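Local atomic coordinates of intracellular protein transport protein USO1 (Saccharomyces cerevisiae S288c, PDB entry 6LSU), a protein that is a membrane tether required for protein transport from the endoplasmic reticulum to the Golgi complex. Residues Asp30-Asn34 with Pro66-Thr70; Glu78-Lys82 with Ile157-Ile162; Ile106-Ser110 with Glu171-Ala175; Ile148-Glu153 with Ala184-Leu188; Glu153-Ile157 with Thr194-Leu198. One frame throughout, in Å; residues are numbered along the deposited sequence.

The contacts lie in the N-terminal part of the globular head, a superhelix of armadillo (ARM) repeats. Contact 1 comes first: it brings helix 56-73 back against helix 17-34 and is complete before any other opens. Contact 2 then closes a long loop from helix 78-91 to the start of helix 160-174, joining ARM 1 to ARM 2. Contact 3 opens within that loop and closes beyond it, at the far end of the same helix. Contacts 4 and 5 both start on helix 145-154 and tie ARM 2 to ARM 3. Contacts 2 to 5 all cross one another and none nests; contacts 2 and 5 share I157, contacts 4 and 5 share E153.

Contact 1: residues Asp30-Asn34 with Pro66-Thr70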
# COMPACT_ATOMS: atom_id res chain seq x y z
N ASP A 30 -19.78 41.91 31.13
CA ASP A 30 -19.68 43.40 31.25
C ASP A 30 -18.39 43.73 32.00
O ASP A 30 -17.57 44.54 31.48
CB ASP A 30 -20.93 43.96 31.95
CG ASP A 30 -20.88 45.44 32.27
OD1 ASP A 30 -20.51 46.24 31.37
OD2 ASP A 30 -21.20 45.77 33.43
N ARG A 31 -18.20 43.08 33.15
CA ARG A 31 -16.99 43.21 34.00
C ARG A 31 -15.73 42.84 33.20
O ARG A 31 -14.67 43.52 33.41
CB ARG A 31 -17.08 42.32 35.24
CG ARG A 31 -18.24 42.63 36.18
CD ARG A 31 -17.83 42.65 37.65
NE ARG A 31 -18.16 41.42 38.38
CZ ARG A 31 -17.28 40.63 39.00
NH1 ARG A 31 -15.98 40.91 39.03
NH2 ARG A 31 -17.72 39.55 39.62
N VAL A 32 -15.79 41.80 32.36
CA VAL A 32 -14.58 41.32 31.60
C VAL A 32 -14.13 42.45 30.68
O VAL A 32 -12.93 42.68 30.52
CB VAL A 32 -14.84 40.04 30.78
CG1 VAL A 32 -13.73 39.81 29.76
CG2 VAL A 32 -15.04 38.81 31.64
N GLU A 33 -15.09 43.11 30.04
CA GLU A 33 -14.79 44.10 28.98
C GLU A 33 -14.54 45.48 29.60
O GLU A 33 -13.69 46.21 29.02
CB GLU A 33 -15.93 44.14 27.96
CG GLU A 33 -15.44 44.44 26.56
CD GLU A 33 -16.57 44.35 25.57
OE1 GLU A 33 -17.71 43.95 25.99
OE2 GLU A 33 -16.33 44.68 24.39
N ASN A 34 -15.19 45.83 30.73
CA ASN A 34 -15.36 47.26 31.11
C ASN A 34 -14.59 47.65 32.38
O ASN A 34 -14.02 48.76 32.36
CB ASN A 34 -16.83 47.63 31.10
CG ASN A 34 -17.38 47.55 29.70
OD1 ASN A 34 -16.68 47.95 28.74
ND2 ASN A 34 -18.59 47.01 29.58
N PRO A 66 -16.42 39.76 24.15
CA PRO A 66 -15.71 40.33 25.30
C PRO A 66 -14.38 39.61 25.61
O PRO A 66 -13.36 40.29 25.77
CB PRO A 66 -16.66 40.14 26.50
CG PRO A 66 -18.03 39.88 25.90
CD PRO A 66 -17.79 39.35 24.50
N LEU A 67 -14.42 38.28 25.72
CA LEU A 67 -13.24 37.40 25.95
C LEU A 67 -12.15 37.72 24.91
O LEU A 67 -11.00 38.02 25.27
CB LEU A 67 -13.68 35.94 25.81
CG LEU A 67 -13.81 35.12 27.09
CD1 LEU A 67 -13.84 35.98 28.34
CD2 LEU A 67 -15.03 34.20 27.02
N LEU A 68 -12.53 37.70 23.64
CA LEU A 68 -11.59 38.02 22.55
C LEU A 68 -11.13 39.48 22.63
O LEU A 68 -9.94 39.78 22.26
CB LEU A 68 -12.27 37.66 21.23
CG LEU A 68 -12.56 36.17 21.04
CD1 LEU A 68 -13.11 35.89 19.65
CD2 LEU A 68 -11.30 35.35 21.27
N ASN A 69 -12.00 40.39 23.07
CA ASN A 69 -11.65 41.83 23.18
C ASN A 69 -10.66 41.96 24.33
O ASN A 69 -9.56 42.49 24.11
CB ASN A 69 -12.88 42.73 23.36
CG ASN A 69 -13.61 42.98 22.05
OD1 ASN A 69 -14.83 43.14 22.03
ND2 ASN A 69 -12.88 42.98 20.96
N THR A 70 -11.00 41.44 25.51
CA THR A 70 -10.09 41.49 26.69
C THR A 70 -8.76 40.76 26.39
O THR A 70 -7.71 41.15 27.01
CB THR A 70 -10.78 40.93 27.93
OG1 THR A 70 -11.94 41.72 28.17
CG2 THR A 70 -9.88 40.95 29.15
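The carboxylate of E33 and the side-chain amide of N69 lie near each other at the partly exposed border of this contact, their planes only 24° apart. The glutamate chain runs out extended beyond CG and passes obliquely across P66, so that the carboxylate itself, through OE1, rests beside the carbons of the proline ring, with E33 OE1 4.0 Å from P66 CB. Deeper in, V32 takes over. Its chi1 of 165° puts CG1 opposite the backbone N and aims that methyl at helix 56-73, where it comes 3.6 Å from T70 CB, 4.1 Å from L67 CD1 and 4.4 Å from P66 CB. Such inter-helix packing builds the solenoid of armadillo repeats; here the segments 30-34, on helix 17-34, and 66-70, in ARM 1, run at 25° to each other, close to parallel, their axes 8.7 Å apart at closest. A compact valine suits the place, since it puts one methyl among T70, L67 and P66. Proline is tolerated within helix 56-73 although its nitrogen has no hydrogen to give to the preceding turn, and the helix is kinked there. T70 adds a polar link: its OG1 donates to V32 O at 2.7 Å, although the position of that carbonyl oxygen is less certain. Threonine fits because its hydroxyl can reach across to the neighbouring backbone while CB packs against V32. Helix 38-54 covers the apolar side, with L48 touching both V32 and L67, and I84 of helix 78-91 lies against T70.

Contact 2: residues Glu78-Lys82 with Ile157-Ile162; sequences EDSVK and IDNFHI
A hydrogen bond links E78 to N159, whose amide serves two helices at once. N159 ND2 donates to E78 OE1 over 3.0 Å with an N-H...O angle of 162°; the bond is straight and lies near the plane of the amide, yet it reaches the carboxylate oxygen from well above the carboxylate plane. N159 is the N-cap of helix 160-174, and its OD1 accepts a weak bond, 3.4 Å long, from I162 N. The chi1 of -170°, with CG opposite the backbone N, places the amide between these two partners. Asparagine suits the post, having an acceptor for the helix end and a donor for the glutamate.

Apolar packing is carried by I162. The side chains of I162 and V81 cross at about a right angle, with I162 CD1 3.8 Å from V81 CG1 and 3.6 Å from E78 O; I162 CG1 is 4.0 Å from K82 CB. I157 and E78 slide past each other in opposite directions, I157 CG2 lying 3.8 Å from E78 OE2 and also near CG.

Alongside, K82 and H161 run side by side in the same direction, with K82 CD 4.0 Å from H161 CB. The lysine thus lends its methylenes here, while NZ forms a salt bridge with E86.

Helix 78-91 of ARM 1 therefore packs against the start of helix 160-174 of ARM 2; F154 of helix 145-154 touches both V81 and I162, and helix 38-54 meets S80.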
# COMPACT_ATOMS: atom_id res chain seq x y z
N GLU A 78 0.15 37.61 31.69
CA GLU A 78 0.23 36.14 31.52
C GLU A 78 -1.00 35.46 32.13
O GLU A 78 -1.59 34.58 31.44
CB GLU A 78 1.52 35.63 32.11
CG GLU A 78 2.70 35.91 31.21
CD GLU A 78 3.95 35.23 31.74
OE1 GLU A 78 3.83 34.44 32.71
OE2 GLU A 78 4.99 35.51 31.20
N ASP A 79 -1.42 35.85 33.32
CA ASP A 79 -2.57 35.19 34.00
C ASP A 79 -3.86 35.51 33.22
O ASP A 79 -4.81 34.68 33.23
CB ASP A 79 -2.64 35.55 35.49
CG ASP A 79 -1.37 35.13 36.24
OD1 ASP A 79 -0.34 35.80 36.03
OD2 ASP A 79 -1.41 34.13 36.99
N SER A 80 -3.88 36.64 32.52
CA SER A 80 -5.08 37.09 31.77
C SER A 80 -5.24 36.27 30.49
O SER A 80 -6.37 35.76 30.26
CB SER A 80 -5.04 38.57 31.45
OG SER A 80 -5.40 39.33 32.61
N VAL A 81 -4.16 36.21 29.68
CA VAL A 81 -4.02 35.35 28.48
C VAL A 81 -4.29 33.89 28.87
O VAL A 81 -5.00 33.18 28.13
CB VAL A 81 -2.62 35.48 27.86
CG1 VAL A 81 -2.44 34.45 26.75
CG2 VAL A 81 -2.36 36.88 27.34
N LYS A 82 -3.72 33.40 29.96
CA LYS A 82 -3.81 31.95 30.26
C LYS A 82 -5.28 31.63 30.54
O LYS A 82 -5.79 30.66 29.96
CB LYS A 82 -2.79 31.61 31.36
CG LYS A 82 -2.99 30.29 32.08
CD LYS A 82 -1.75 29.78 32.79
CE LYS A 82 -2.03 29.16 34.15
NZ LYS A 82 -3.30 28.38 34.20
N ILE A 157 5.87 34.56 24.26
CA ILE A 157 5.69 34.59 25.74
C ILE A 157 6.50 33.45 26.34
O ILE A 157 6.54 32.37 25.76
CB ILE A 157 4.21 34.50 26.17
CG1 ILE A 157 3.40 35.67 25.63
CG2 ILE A 157 4.10 34.39 27.68
CD1 ILE A 157 1.94 35.71 26.09
N ASP A 158 7.11 33.71 27.49
CA ASP A 158 8.03 32.81 28.21
C ASP A 158 7.19 32.02 29.23
O ASP A 158 7.57 31.96 30.41
CB ASP A 158 9.18 33.64 28.80
CG ASP A 158 10.08 32.83 29.71
OD1 ASP A 158 10.86 32.02 29.15
OD2 ASP A 158 9.95 32.97 30.97
N ASN A 159 6.07 31.46 28.76
CA ASN A 159 5.10 30.72 29.61
C ASN A 159 4.72 29.38 28.92
O ASN A 159 4.12 29.44 27.81
CB ASN A 159 3.90 31.60 29.94
CG ASN A 159 3.00 30.99 30.99
OD1 ASN A 159 2.62 29.82 30.88
ND2 ASN A 159 2.64 31.77 32.00
N PHE A 160 5.02 28.24 29.56
CA PHE A 160 4.76 26.85 29.09
C PHE A 160 3.28 26.68 28.72
O PHE A 160 2.97 26.35 27.55
CB PHE A 160 5.19 25.83 30.16
CG PHE A 160 4.93 24.38 29.84
CD1 PHE A 160 5.77 23.69 28.97
CD2 PHE A 160 3.86 23.69 30.41
CE1 PHE A 160 5.57 22.34 28.68
CE2 PHE A 160 3.65 22.34 30.09
CZ PHE A 160 4.52 21.67 29.26
N HIS A 161 2.39 26.91 29.69
CA HIS A 161 0.93 26.70 29.48
C HIS A 161 0.41 27.55 28.31
O HIS A 161 -0.33 27.03 27.51
CB HIS A 161 0.21 26.96 30.76
CG HIS A 161 0.85 26.24 31.88
ND1 HIS A 161 1.53 26.89 32.88
CD2 HIS A 161 0.95 24.92 32.15
CE1 HIS A 161 1.97 26.02 33.76
NE2 HIS A 161 1.63 24.81 33.34
N ILE A 162 0.86 28.78 28.16
CA ILE A 162 0.29 29.67 27.10
C ILE A 162 0.72 29.12 25.76
O ILE A 162 -0.04 29.09 24.83
CB ILE A 162 0.72 31.15 27.33
CG1 ILE A 162 0.02 31.74 28.55
CG2 ILE A 162 0.42 31.98 26.10
CD1 ILE A 162 0.51 33.16 28.82

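Contact 3: residues Ile106-Ser110 with Glu171-Ala175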
# COMPACT_ATOMS: atom_id res chain seq x y z
N ILE A 106 -8.54 16.88 20.66
CA ILE A 106 -7.86 17.83 19.73
C ILE A 106 -6.69 17.11 19.08
O ILE A 106 -6.59 17.17 17.82
CB ILE A 106 -7.42 19.11 20.43
CG1 ILE A 106 -8.61 19.97 20.83
CG2 ILE A 106 -6.47 19.90 19.55
CD1 ILE A 106 -8.24 21.12 21.76
N SER A 107 -5.87 16.43 19.89
CA SER A 107 -4.69 15.67 19.37
C SER A 107 -5.16 14.62 18.38
O SER A 107 -4.68 14.68 17.21
CB SER A 107 -3.91 15.08 20.47
OG SER A 107 -3.31 16.15 21.20
N GLN A 108 -6.13 13.80 18.78
CA GLN A 108 -6.70 12.70 17.94
C GLN A 108 -7.17 13.27 16.60
O GLN A 108 -6.86 12.65 15.54
CB GLN A 108 -7.86 12.00 18.66
CG GLN A 108 -8.60 10.99 17.78
CD GLN A 108 -9.92 10.65 18.43
OE1 GLN A 108 -10.02 9.74 19.28
NE2 GLN A 108 -10.94 11.44 18.10
N GLN A 109 -7.84 14.42 16.58
CA GLN A 109 -8.25 15.04 15.27
C GLN A 109 -6.99 15.38 14.45
O GLN A 109 -7.01 15.13 13.23
CB GLN A 109 -9.07 16.31 15.44
CG GLN A 109 -10.36 16.09 16.17
CD GLN A 109 -11.07 14.88 15.61
OE1 GLN A 109 -11.19 13.88 16.31
NE2 GLN A 109 -11.47 14.94 14.32
N SER A 110 -5.93 15.94 15.05
CA SER A 110 -4.73 16.29 14.26
C SER A 110 -4.09 15.02 13.72
O SER A 110 -3.67 15.07 12.58
CB SER A 110 -3.74 17.13 15.02
OG SER A 110 -4.36 18.36 15.41
N GLU A 171 -4.83 23.90 16.73
CA GLU A 171 -5.20 22.54 16.28
C GLU A 171 -6.73 22.46 16.22
O GLU A 171 -7.24 21.86 15.32
CB GLU A 171 -4.66 21.44 17.22
CG GLU A 171 -3.21 21.08 17.08
CD GLU A 171 -2.85 20.04 18.16
OE1 GLU A 171 -2.91 18.81 17.88
OE2 GLU A 171 -2.59 20.45 19.31
N ALA A 172 -7.43 23.00 17.21
CA ALA A 172 -8.91 22.96 17.27
C ALA A 172 -9.50 23.68 16.06
O ALA A 172 -10.41 23.12 15.39
CB ALA A 172 -9.36 23.57 18.56
N VAL A 173 -8.97 24.85 15.70
CA VAL A 173 -9.54 25.60 14.55
C VAL A 173 -9.10 24.91 13.25
O VAL A 173 -9.89 24.94 12.30
CB VAL A 173 -9.22 27.11 14.61
CG1 VAL A 173 -9.40 27.64 16.03
CG2 VAL A 173 -7.85 27.44 14.07
N MET A 174 -7.92 24.28 13.19
CA MET A 174 -7.46 23.57 11.95
C MET A 174 -8.32 22.32 11.69
O MET A 174 -8.53 21.97 10.53
CB MET A 174 -6.00 23.13 11.99
CG MET A 174 -4.99 24.22 11.74
SD MET A 174 -5.04 25.06 10.13
CE MET A 174 -5.17 23.72 8.97
N ALA A 175 -8.83 21.70 12.73
CA ALA A 175 -9.78 20.57 12.68
C ALA A 175 -11.21 21.00 12.31
O ALA A 175 -12.03 20.08 12.07
CB ALA A 175 -9.80 19.89 14.03
O HOH W 1 -5.78 20.21 13.76
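The backbones come nearest at I106 and A172, whose CA atoms are 5.8 Å apart, and at Q109 and A175, where the CA atoms are 6.3 Å apart. The contact sets helix 103-112 against the C-terminal part of helix 160-174, which belongs to ARM 2 of the armadillo superhelix. E171 contributes the largest share. With chi1 at -79° its CG stands opposite the carbonyl carbon, and the extended chain then reaches toward helix 103-112. I106 lays CG2 against E171 CB at the start of this chain, and the same methyl is 3.9 Å from E171 CD, the two side chains meeting at a slant; I106 CD1 lies 4.2 Å from A172 CB. A beta-branched isoleucine can thus touch both residues with separate branches. At the other end the small A175 lets the helices approach, its CB 3.9 Å from Q109 CB.

The buried carboxylate is held by S110, whose OG donates to E171 OE1 at 2.9 Å, coming in on the anti side and 17° out of the carboxylate plane. Its other oxygen, OE2, lies close to the carboxylate of E209 in helix 204-218, which is also bonded by S107 OG; such proximity would probably raise the proton affinity of one of the two acids. Replacing E171 by alanine is likely to leave the S110 hydroxyl without this acceptor and to open a gap beside L212 and L213, which the glutamate chain now touches. A water joins the same serine to the opposite backbone, donating to S110 OG and, over 2.7 Å, to E171 O.

Contact 4: residues Ile148-Glu153 with Ala184-Leu188; sequences IHLLVE and ALISL
Apolar packing between I148 and A184, and between V152 and L185, forms one part of this junction of ARM 2 and ARM 3, in which helix 145-154 lies against helix 178-187 in the armadillo stack; H149 and L188 bury the largest share. The small A184 lets I148 come in close, with CG1 3.7 Å from A184 CB. The other branch, I148 CG2, meets L185 CG at 3.9 Å, those two side chains crossing at about a right angle. V152 divides its methyls between two leucines: CG2 touches L185 CD2 at 3.5 Å, while CG1 faces L188 CD2 tip to tip at the same distance. The valine's chi1 of 171° accounts for this split, as it sends CG1 opposite the backbone N toward L188 and leaves CG2 for L185. Beta-branched residues suit both places, since I148 and V152 each offer two separate branches and so reach two partners.

The polar part belongs to H149. Its ring extends across the end of helix 178-187 and slides past L188 in the opposite direction, with ND1 and CE1 the ring atoms nearest L188 CB. S187 CB lies at the ring's edge, in its plane; the hydroxyl of that serine is engaged by E145. A histidine is well placed here because it combines a ring that fills the space beside L188 with an N-H for a carbonyl near a helix C terminus. That bond is weak and bent: H149 NE2 donates to A184 O over 3.0 Å at an angle of 126°, and the same oxygen also accepts a weak bond from L188 N.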
# COMPACT_ATOMS: atom_id res chain seq x y z
N ILE A 148 -5.55 35.28 15.01
CA ILE A 148 -4.57 34.25 14.57
C ILE A 148 -3.17 34.82 14.77
O ILE A 148 -2.34 34.14 15.42
CB ILE A 148 -4.80 33.78 13.12
CG1 ILE A 148 -6.15 33.11 12.90
CG2 ILE A 148 -3.67 32.85 12.69
CD1 ILE A 148 -6.35 31.85 13.71
N HIS A 149 -2.90 36.02 14.24
CA HIS A 149 -1.55 36.64 14.31
C HIS A 149 -1.21 36.89 15.79
O HIS A 149 -0.04 36.71 16.19
CB HIS A 149 -1.45 37.86 13.37
CG HIS A 149 -1.55 37.52 11.92
ND1 HIS A 149 -0.63 37.96 10.99
CD2 HIS A 149 -2.45 36.79 11.22
CE1 HIS A 149 -0.96 37.53 9.79
NE2 HIS A 149 -2.08 36.81 9.90
N LEU A 150 -2.20 37.18 16.64
CA LEU A 150 -1.96 37.41 18.10
C LEU A 150 -1.51 36.08 18.72
O LEU A 150 -0.40 36.04 19.35
CB LEU A 150 -3.23 37.92 18.79
CG LEU A 150 -3.13 38.06 20.31
CD1 LEU A 150 -2.16 39.14 20.69
CD2 LEU A 150 -4.48 38.35 20.93
N LEU A 151 -2.32 35.03 18.52
CA LEU A 151 -2.01 33.65 18.99
C LEU A 151 -0.59 33.28 18.56
O LEU A 151 0.24 32.78 19.40
CB LEU A 151 -3.02 32.66 18.39
CG LEU A 151 -4.42 32.75 18.96
CD1 LEU A 151 -5.33 31.77 18.24
CD2 LEU A 151 -4.45 32.51 20.45
N VAL A 152 -0.27 33.54 17.30
CA VAL A 152 1.10 33.21 16.84
C VAL A 152 2.12 33.98 17.69
O VAL A 152 3.10 33.39 18.13
CB VAL A 152 1.25 33.48 15.35
CG1 VAL A 152 2.71 33.35 14.95
CG2 VAL A 152 0.34 32.54 14.57
N GLU A 153 1.83 35.25 18.01
CA GLU A 153 2.78 36.13 18.75
C GLU A 153 2.92 35.62 20.18
O GLU A 153 4.04 35.75 20.70
CB GLU A 153 2.37 37.60 18.66
CG GLU A 153 3.53 38.52 18.30
CD GLU A 153 4.10 38.32 16.89
OE1 GLU A 153 5.35 38.10 16.77
OE2 GLU A 153 3.31 38.39 15.92
N ALA A 184 -4.96 32.48 7.06
CA ALA A 184 -4.51 33.47 8.08
C ALA A 184 -3.03 33.22 8.43
O ALA A 184 -2.28 34.22 8.47
CB ALA A 184 -5.39 33.42 9.31
N LEU A 185 -2.64 31.96 8.70
CA LEU A 185 -1.28 31.65 9.23
C LEU A 185 -0.23 32.01 8.18
O LEU A 185 0.80 32.56 8.59
CB LEU A 185 -1.18 30.18 9.66
CG LEU A 185 -1.68 29.89 11.07
CD1 LEU A 185 -1.99 28.42 11.22
CD2 LEU A 185 -0.65 30.34 12.10
N ILE A 186 -0.48 31.67 6.91
CA ILE A 186 0.37 31.99 5.72
C ILE A 186 0.54 33.51 5.60
O ILE A 186 1.67 33.95 5.29
CB ILE A 186 -0.26 31.41 4.43
CG1 ILE A 186 -0.31 29.89 4.41
CG2 ILE A 186 0.45 31.95 3.20
CD1 ILE A 186 -1.17 29.33 3.29
N SER A 187 -0.54 34.28 5.76
CA SER A 187 -0.57 35.77 5.69
C SER A 187 0.54 36.32 6.58
O SER A 187 1.37 37.08 6.07
CB SER A 187 -1.89 36.35 6.10
OG SER A 187 -2.97 35.66 5.50
N LEU A 188 0.57 35.96 7.87
CA LEU A 188 1.77 36.27 8.67
C LEU A 188 2.93 35.55 7.99
O LEU A 188 2.90 34.34 7.88
CB LEU A 188 1.59 35.85 10.14
CG LEU A 188 2.76 36.17 11.08
CD1 LEU A 188 3.25 37.60 10.92
CD2 LEU A 188 2.35 35.91 12.53

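Contact 5: residues Glu153-Ile157 with Thr194-Leu198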
# COMPACT_ATOMS: atom_id res chain seq x y z
N GLU A 153 1.83 35.25 18.01
CA GLU A 153 2.78 36.13 18.75
C GLU A 153 2.92 35.62 20.18
O GLU A 153 4.04 35.75 20.70
CB GLU A 153 2.37 37.60 18.66
CG GLU A 153 3.53 38.52 18.30
CD GLU A 153 4.10 38.32 16.89
OE1 GLU A 153 5.35 38.10 16.77
OE2 GLU A 153 3.31 38.39 15.92
N PHE A 154 1.89 34.96 20.75
CA PHE A 154 1.93 34.29 22.08
C PHE A 154 3.05 33.23 22.21
O PHE A 154 3.44 32.89 23.35
CB PHE A 154 0.59 33.61 22.40
CG PHE A 154 -0.52 34.54 22.81
CD1 PHE A 154 -0.26 35.83 23.24
CD2 PHE A 154 -1.83 34.09 22.85
CE1 PHE A 154 -1.29 36.67 23.62
CE2 PHE A 154 -2.86 34.93 23.26
CZ PHE A 154 -2.59 36.23 23.64
N TRP A 155 3.56 32.66 21.11
CA TRP A 155 4.67 31.68 21.18
C TRP A 155 5.97 32.36 21.65
O TRP A 155 6.91 31.64 22.00
CB TRP A 155 4.85 30.93 19.85
CG TRP A 155 3.75 29.95 19.58
CD1 TRP A 155 3.00 29.27 20.51
CD2 TRP A 155 3.21 29.59 18.29
NE1 TRP A 155 2.07 28.49 19.88
CE2 TRP A 155 2.19 28.64 18.51
CE3 TRP A 155 3.52 29.95 16.98
CZ2 TRP A 155 1.47 28.06 17.47
CZ3 TRP A 155 2.82 29.35 15.94
CH2 TRP A 155 1.80 28.43 16.19
N GLU A 156 6.04 33.69 21.65
CA GLU A 156 7.21 34.43 22.18
C GLU A 156 7.07 34.57 23.70
O GLU A 156 8.08 34.65 24.38
CB GLU A 156 7.35 35.80 21.49
CG GLU A 156 7.22 35.79 19.98
CD GLU A 156 8.12 34.78 19.27
OE1 GLU A 156 9.21 34.46 19.82
OE2 GLU A 156 7.72 34.28 18.14
N ILE A 157 5.87 34.56 24.26
CA ILE A 157 5.69 34.59 25.74
C ILE A 157 6.50 33.45 26.34
O ILE A 157 6.54 32.37 25.76
CB ILE A 157 4.21 34.50 26.17
CG1 ILE A 157 3.40 35.67 25.63
CG2 ILE A 157 4.10 34.39 27.68
CD1 ILE A 157 1.94 35.71 26.09
N THR A 194 8.39 29.89 12.93
CA THR A 194 8.16 29.97 14.39
C THR A 194 7.63 28.63 14.87
O THR A 194 8.26 28.11 15.76
CB THR A 194 7.22 31.13 14.77
OG1 THR A 194 7.82 32.34 14.33
CG2 THR A 194 6.95 31.21 16.25
N MET A 195 6.52 28.13 14.25
CA MET A 195 5.96 26.76 14.44
C MET A 195 7.05 25.70 14.39
O MET A 195 7.19 24.92 15.37
CB MET A 195 4.96 26.44 13.34
CG MET A 195 3.55 26.38 13.80
SD MET A 195 2.58 25.60 12.48
CE MET A 195 1.10 26.61 12.66
N VAL A 196 7.83 25.67 13.32
CA VAL A 196 8.94 24.67 13.21
C VAL A 196 9.84 24.83 14.46
O VAL A 196 10.27 23.77 15.02
CB VAL A 196 9.72 24.81 11.90
CG1 VAL A 196 10.95 23.93 11.91
CG2 VAL A 196 8.85 24.52 10.69
N SER A 197 10.03 26.05 14.94
CA SER A 197 10.94 26.32 16.09
C SER A 197 10.36 25.74 17.38
O SER A 197 11.20 25.35 18.24
CB SER A 197 11.26 27.78 16.24
OG SER A 197 11.79 28.31 15.02
N LEU A 198 9.02 25.63 17.50
CA LEU A 198 8.38 24.96 18.68
C LEU A 198 9.00 23.56 18.91
O LEU A 198 9.05 23.12 20.02
CB LEU A 198 6.88 24.88 18.49
CG LEU A 198 6.12 26.20 18.41
CD1 LEU A 198 4.70 25.93 17.99
CD2 LEU A 198 6.17 26.95 19.75
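W155 spans the whole contact, and along its length it meets T194, L198 and M195 of helix 191-198. CB lies 4.2 Å from both T194 CG2 and L198 CD2. With chi1 at -71° CG stands opposite the carbonyl carbon, and it comes 3.9 Å from the same L198 methyl. Farther out L198 CD1 takes over, 3.7 Å from CE2: it sits over one face of the six-membered ring, 15° off the ring normal, in a CH-pi contact. On the rim, CE3 is met near the ring plane by T194 CG2 at 3.7 Å. The tip, CH2, reaches M195 CG at 3.6 Å, the flexible methionine adapting to the outline of the ring. A leucine suits the face because its two methyls can cover both rings, and threonine suits the edge by turning its methyl inward while OG1 bonds to T190 O. The same T194 methyl also touches the carboxylate of E156, 3.7 Å from its OE2. Were W155 an alanine, the L198 methyls and M195 CG would probably be left facing a gap and free to shift.

The indole is wedged between repeats: it joins the chain following helix 145-154 in ARM 2 to helix 191-198 in ARM 3, packs on T166, I167 and L170 of helix 160-174, and touches L213 of helix 204-218, against which M195 also rests.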